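Local coordinates for ABC transporter, periplasmic solute-binding protein (Rhizobium meliloti, PDB 4WED) that probably captures a solute, perhaps a peptide or a nickel complex, in the periplasm and delivers it to an ABC importer, at residues E285-D289 with P290-K294; D480-D484 with N485-A489. All coordinates share one frame; numbering follows the deposited sequence.

Contact 1 is the loop and first turn that open helix 290-299; contact 2 is the last turn of helix 471-485 and its exit into strand 488-500. Their centres lie about 11 Å apart. Arg293 reaches from one to the other: its NE binds within contact 1, and its NH1 points at Asp486 O, 3.3 Å away, in what is at most a weak, probable bond, since NH1 is modelled implausibly close to Asn485 O. Beside this, Lys294 CB packs 3.7 Å from Asp486 OD2, and Pro290 CB lies 3.8 Å from Asn485 O. Strand 274-279 lies next to both contacts. Neither contains Asp62 or Asp515, the residues of the sodium site.

Contact 1: residues E285-D289 with P290-K294; sequences EPLKD and PQVRK
Asp289 caps the helix that begins at Pro290: its OD1 accepts from Gln291 N at 2.9 Å, on the anti side of the carboxylate and 28° out of its plane. With CG anti to the backbone N (chi1 -173°), the carboxylate lies beside the residue's own carbonyl carbon, where OD1 can reach the Gln291 amide. Asp289 O takes two donors, Val292 N at 2.8 Å from above the carbonyl plane and Arg293 N at 3.3 Å within it. Val292 turns its side chain back toward the incoming loop; CG2 lies 3.8 Å from Asp289 CB, and CG1 meets Leu287 CD2 at 4.1 Å, the two side chains crossing at about a right angle. Arg293 bends at chi3 and brings NE to Leu287 O, a 2.6 Å bond approaching nearly along the C=O axis and lying in the guanidinium plane. NH2 adds a weak bond to Lys288 O, and Pro290 CA sits over one guanidinium face, so both an edge and a face of the group are engaged. Around this turn, Val292 packs on Leu346 of helix 339-348, Leu287 on Leu366 of strand 362-370, and Leu287 and Arg293 both on Phe279 of strand 274-279.

Contact 2: residues D480-D484 with N485-A489; sequences DWLRD and NDAIA
A Schellman motif ends helix 471-485 and turns the chain into strand 488-500. Asp486 adopts a positive phi of 53°, which lets Ala487 N bond back to Leu482 O at 2.9 Å, nearly straight and in the carbonyl plane; inside it, Asp486 N makes a weak 3.3 Å bond to Arg483 O. The reversal leaves Ala487 CB pointing back at the helix, 3.7 Å from Trp481 CZ3 and 3.9 Å from Leu482 CD2, while Ile488 CG2 touches the same methyl, Leu482 CD2, more loosely, at 4.3 Å. Trp481, its CG anti to the backbone N (chi1 -165°), lays its indole alongside the last turn, under the amide of Asn485. There ND2 stands 3.1 Å above one face of the ring, offset toward its rim, with amide and indole planes 38° apart. An alanine in place of Trp481 lacks the ring, which would probably leave the Asn485 amide without its face to rest on and open a gap beside the Ala487 methyl. Outside the turn, the indole packs on Asp452, Asn455 and Leu456, and Ala489 pairs with Met277 of strand 274-279. Trp481 O is gripped twice by one residue: Asn485 N at 2.9 Å and Asn485 ND2 at 2.6 Å arrive from opposite faces of the carbonyl plane.

Contact 1: residues E285-D289 with P290-K294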
loop_
_atom_site.group_PDB
_atom_site.type_symbol
_atom_site.label_atom_id
_atom_site.label_comp_id
_atom_site.label_asym_id
_atom_site.label_seq_id
_atom_site.Cartn_x
_atom_site.Cartn_y
_atom_site.Cartn_z
ATOM N N GLU A 285 -20.869 21.674 -13.264
ATOM C CA GLU A 285 -22.130 21.941 -12.556
ATOM C C GLU A 285 -23.065 20.702 -12.397
ATOM O O GLU A 285 -23.789 20.608 -11.412
ATOM C CB GLU A 285 -22.860 23.084 -13.256
ATOM C CG GLU A 285 -23.618 24.053 -12.359
ATOM C CD GLU A 285 -24.505 24.977 -13.185
ATOM O OE1 GLU A 285 -24.062 25.423 -14.268
ATOM O OE2 GLU A 285 -25.652 25.251 -12.779
ATOM N N PRO A 286 -23.038 19.740 -13.352
ATOM C CA PRO A 286 -23.850 18.518 -13.167
ATOM C C PRO A 286 -23.416 17.551 -12.037
ATOM O O PRO A 286 -24.215 16.749 -11.547
ATOM C CB PRO A 286 -23.745 17.822 -14.534
ATOM C CG PRO A 286 -23.460 18.933 -15.517
ATOM C CD PRO A 286 -22.570 19.870 -14.757
ATOM N N LEU A 287 -22.170 17.621 -11.605
ATOM C CA LEU A 287 -21.709 16.688 -10.629
ATOM C C LEU A 287 -22.055 17.182 -9.257
ATOM O O LEU A 287 -21.822 16.473 -8.292
ATOM C CB LEU A 287 -20.216 16.544 -10.756
ATOM C CG LEU A 287 -19.800 15.947 -12.075
ATOM C CD1 LEU A 287 -18.278 15.899 -12.142
ATOM C CD2 LEU A 287 -20.427 14.559 -12.257
ATOM N N LYS A 288 -22.568 18.406 -9.155
ATOM C CA LYS A 288 -23.058 18.913 -7.866
ATOM C C LYS A 288 -24.292 18.151 -7.448
ATOM O O LYS A 288 -24.585 18.029 -6.273
ATOM C CB LYS A 288 -23.413 20.400 -7.922
ATOM C CG LYS A 288 -22.282 21.295 -8.386
ATOM C CD LYS A 288 -22.499 22.731 -7.967
ATOM C CE LYS A 288 -21.398 23.630 -8.503
ATOM N NZ LYS A 288 -21.785 25.045 -8.291
ATOM N N ASP A 289 -25.040 17.667 -8.424
ATOM C CA ASP A 289 -26.179 16.845 -8.150
ATOM C C ASP A 289 -25.726 15.418 -7.825
ATOM O O ASP A 289 -25.352 14.686 -8.708
ATOM C CB ASP A 289 -27.099 16.846 -9.364
ATOM C CG ASP A 289 -28.408 16.149 -9.090
ATOM O OD1 ASP A 289 -28.409 15.240 -8.230
ATOM O OD2 ASP A 289 -29.428 16.505 -9.731
ATOM N N PRO A 290 -25.805 15.003 -6.558
ATOM C CA PRO A 290 -25.344 13.667 -6.177
ATOM C C PRO A 290 -26.005 12.484 -6.862
ATOM O O PRO A 290 -25.407 11.404 -6.889
ATOM C CB PRO A 290 -25.643 13.611 -4.677
ATOM C CG PRO A 290 -26.621 14.702 -4.434
ATOM C CD PRO A 290 -26.196 15.777 -5.372
ATOM N N GLN A 291 -27.218 12.682 -7.388
ATOM C CA GLN A 291 -27.908 11.668 -8.195
ATOM C C GLN A 291 -27.137 11.409 -9.480
ATOM O O GLN A 291 -27.108 10.279 -10.004
ATOM C CB GLN A 291 -29.321 12.114 -8.600
ATOM C CG GLN A 291 -30.332 12.421 -7.489
ATOM C CD GLN A 291 -31.721 12.716 -8.077
ATOM O OE1 GLN A 291 -32.184 13.867 -8.100
ATOM N NE2 GLN A 291 -32.363 11.675 -8.614
ATOM N N VAL A 292 -26.531 12.476 -9.999
ATOM C CA VAL A 292 -25.735 12.388 -11.226
ATOM C C VAL A 292 -24.448 11.662 -10.927
ATOM O O VAL A 292 -24.044 10.772 -11.661
ATOM C CB VAL A 292 -25.468 13.779 -11.809
ATOM C CG1 VAL A 292 -24.429 13.738 -12.940
ATOM C CG2 VAL A 292 -26.791 14.382 -12.300
ATOM N N ARG A 293 -23.809 12.009 -9.824
ATOM C CA ARG A 293 -22.638 11.261 -9.401
ATOM C C ARG A 293 -22.919 9.736 -9.269
ATOM O O ARG A 293 -22.154 8.887 -9.747
ATOM C CB ARG A 293 -22.155 11.821 -8.098
ATOM C CG ARG A 293 -21.540 13.187 -8.239
ATOM C CD ARG A 293 -20.835 13.566 -6.937
ATOM N NE ARG A 293 -21.462 14.752 -6.383
ATOM C CZ ARG A 293 -21.978 14.881 -5.185
ATOM N NH1 ARG A 293 -21.920 13.918 -4.290
ATOM N NH2 ARG A 293 -22.535 16.035 -4.874
ATOM N N LYS A 294 -24.016 9.405 -8.626
ATOM C CA LYS A 294 -24.384 8.027 -8.424
ATOM C C LYS A 294 -24.580 7.348 -9.765
ATOM O O LYS A 294 -24.138 6.220 -9.976
ATOM C CB LYS A 294 -25.697 8.003 -7.638
ATOM C CG LYS A 294 -26.167 6.641 -7.154
ATOM C CD LYS A 294 -27.321 6.822 -6.185
ATOM C CE LYS A 294 -27.945 5.501 -5.831
ATOM N NZ LYS A 294 -29.263 5.691 -5.138
#

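Contact 2: residues D480-D484 with N485-A489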
loop_
_atom_site.group_PDB
_atom_site.type_symbol
_atom_site.label_atom_id
_atom_site.label_comp_id
_atom_site.label_asym_id
_atom_site.label_seq_id
_atom_site.Cartn_x
_atom_site.Cartn_y
_atom_site.Cartn_z
ATOM N N ASP A 480 -19.475 6.593 5.584
ATOM C CA ASP A 480 -20.928 6.792 5.362
ATOM C C ASP A 480 -21.177 8.091 4.643
ATOM O O ASP A 480 -22.003 8.178 3.740
ATOM C CB ASP A 480 -21.722 6.828 6.657
ATOM C CG ASP A 480 -21.550 5.575 7.509
ATOM O OD1 ASP A 480 -21.144 4.510 6.987
ATOM O OD2 ASP A 480 -21.835 5.661 8.733
ATOM N N TRP A 481 -20.456 9.119 5.046
ATOM C CA TRP A 481 -20.571 10.386 4.350
ATOM C C TRP A 481 -20.286 10.239 2.856
ATOM O O TRP A 481 -21.056 10.680 1.981
ATOM C CB TRP A 481 -19.588 11.397 4.921
ATOM C CG TRP A 481 -19.935 12.727 4.499
ATOM C CD1 TRP A 481 -20.872 13.524 5.054
ATOM C CD2 TRP A 481 -19.433 13.419 3.362
ATOM N NE1 TRP A 481 -20.972 14.693 4.351
ATOM C CE2 TRP A 481 -20.088 14.660 3.310
ATOM C CE3 TRP A 481 -18.492 13.113 2.379
ATOM C CZ2 TRP A 481 -19.818 15.614 2.325
ATOM C CZ3 TRP A 481 -18.226 14.067 1.384
ATOM C CH2 TRP A 481 -18.892 15.295 1.369
ATOM N N LEU A 482 -19.152 9.634 2.579
ATOM C CA LEU A 482 -18.692 9.528 1.204
ATOM C C LEU A 482 -19.709 8.744 0.356
ATOM O O LEU A 482 -20.027 9.139 -0.761
ATOM C CB LEU A 482 -17.335 8.822 1.142
ATOM C CG LEU A 482 -16.129 9.565 1.692
ATOM C CD1 LEU A 482 -15.004 8.586 2.001
ATOM C CD2 LEU A 482 -15.634 10.617 0.708
ATOM N N ARG A 483 -20.158 7.632 0.920
ATOM C CA ARG A 483 -21.123 6.724 0.311
ATOM C C ARG A 483 -22.524 7.337 0.164
ATOM O O ARG A 483 -23.080 7.300 -0.915
ATOM C CB ARG A 483 -21.199 5.420 1.114
ATOM C CG ARG A 483 -22.210 4.413 0.589
ATOM C CD ARG A 483 -22.054 3.038 1.215
ATOM N NE ARG A 483 -22.526 1.982 0.309
ATOM C CZ ARG A 483 -23.808 1.639 0.116
ATOM N NH1 ARG A 483 -24.814 2.261 0.753
ATOM N NH2 ARG A 483 -24.092 0.653 -0.730
ATOM N N ASP A 484 -23.084 7.916 1.218
ATOM C CA ASP A 484 -24.411 8.530 1.096
ATOM C C ASP A 484 -24.389 9.729 0.174
ATOM O O ASP A 484 -25.371 10.018 -0.443
ATOM C CB ASP A 484 -24.963 8.961 2.440
ATOM C CG ASP A 484 -24.999 7.825 3.439
ATOM O OD1 ASP A 484 -25.004 6.625 3.037
ATOM O OD2 ASP A 484 -24.976 8.133 4.638
ATOM N N ASN A 485 -23.268 10.429 0.070
ATOM C CA ASN A 485 -23.203 11.608 -0.783
ATOM C C ASN A 485 -22.626 11.317 -2.161
ATOM O O ASN A 485 -22.585 12.209 -3.000
ATOM C CB ASN A 485 -22.375 12.687 -0.120
ATOM C CG ASN A 485 -23.037 13.220 1.105
ATOM O OD1 ASN A 485 -23.945 14.005 0.994
ATOM N ND2 ASN A 485 -22.611 12.774 2.281
ATOM N N ASP A 486 -22.214 10.066 -2.393
ATOM C CA ASP A 486 -21.649 9.627 -3.666
ATOM C C ASP A 486 -20.504 10.550 -4.043
ATOM O O ASP A 486 -20.453 11.087 -5.135
ATOM C CB ASP A 486 -22.732 9.598 -4.755
ATOM C CG ASP A 486 -23.761 8.482 -4.532
ATOM O OD1 ASP A 486 -23.396 7.303 -4.792
ATOM O OD2 ASP A 486 -24.929 8.788 -4.124
ATOM N N ALA A 487 -19.599 10.745 -3.092
ATOM C CA ALA A 487 -18.579 11.771 -3.210
ATOM C C ALA A 487 -17.399 11.303 -4.009
ATOM O O ALA A 487 -16.676 12.138 -4.576
ATOM C CB ALA A 487 -18.116 12.202 -1.856
ATOM N N ILE A 488 -17.220 9.983 -4.053
ATOM C CA ILE A 488 -16.143 9.345 -4.804
ATOM C C ILE A 488 -16.676 8.132 -5.551
ATOM O O ILE A 488 -17.744 7.654 -5.217
ATOM C CB ILE A 488 -14.964 8.902 -3.870
ATOM C CG1 ILE A 488 -15.458 8.021 -2.719
ATOM C CG2 ILE A 488 -14.208 10.120 -3.321
ATOM C CD1 ILE A 488 -14.354 7.177 -2.096
ATOM N N ALA A 489 -15.934 7.624 -6.545
ATOM C CA ALA A 489 -16.302 6.339 -7.220
ATOM C C ALA A 489 -15.117 5.362 -7.264
ATOM O O ALA A 489 -14.337 5.424 -8.161
ATOM C CB ALA A 489 -16.863 6.598 -8.637
#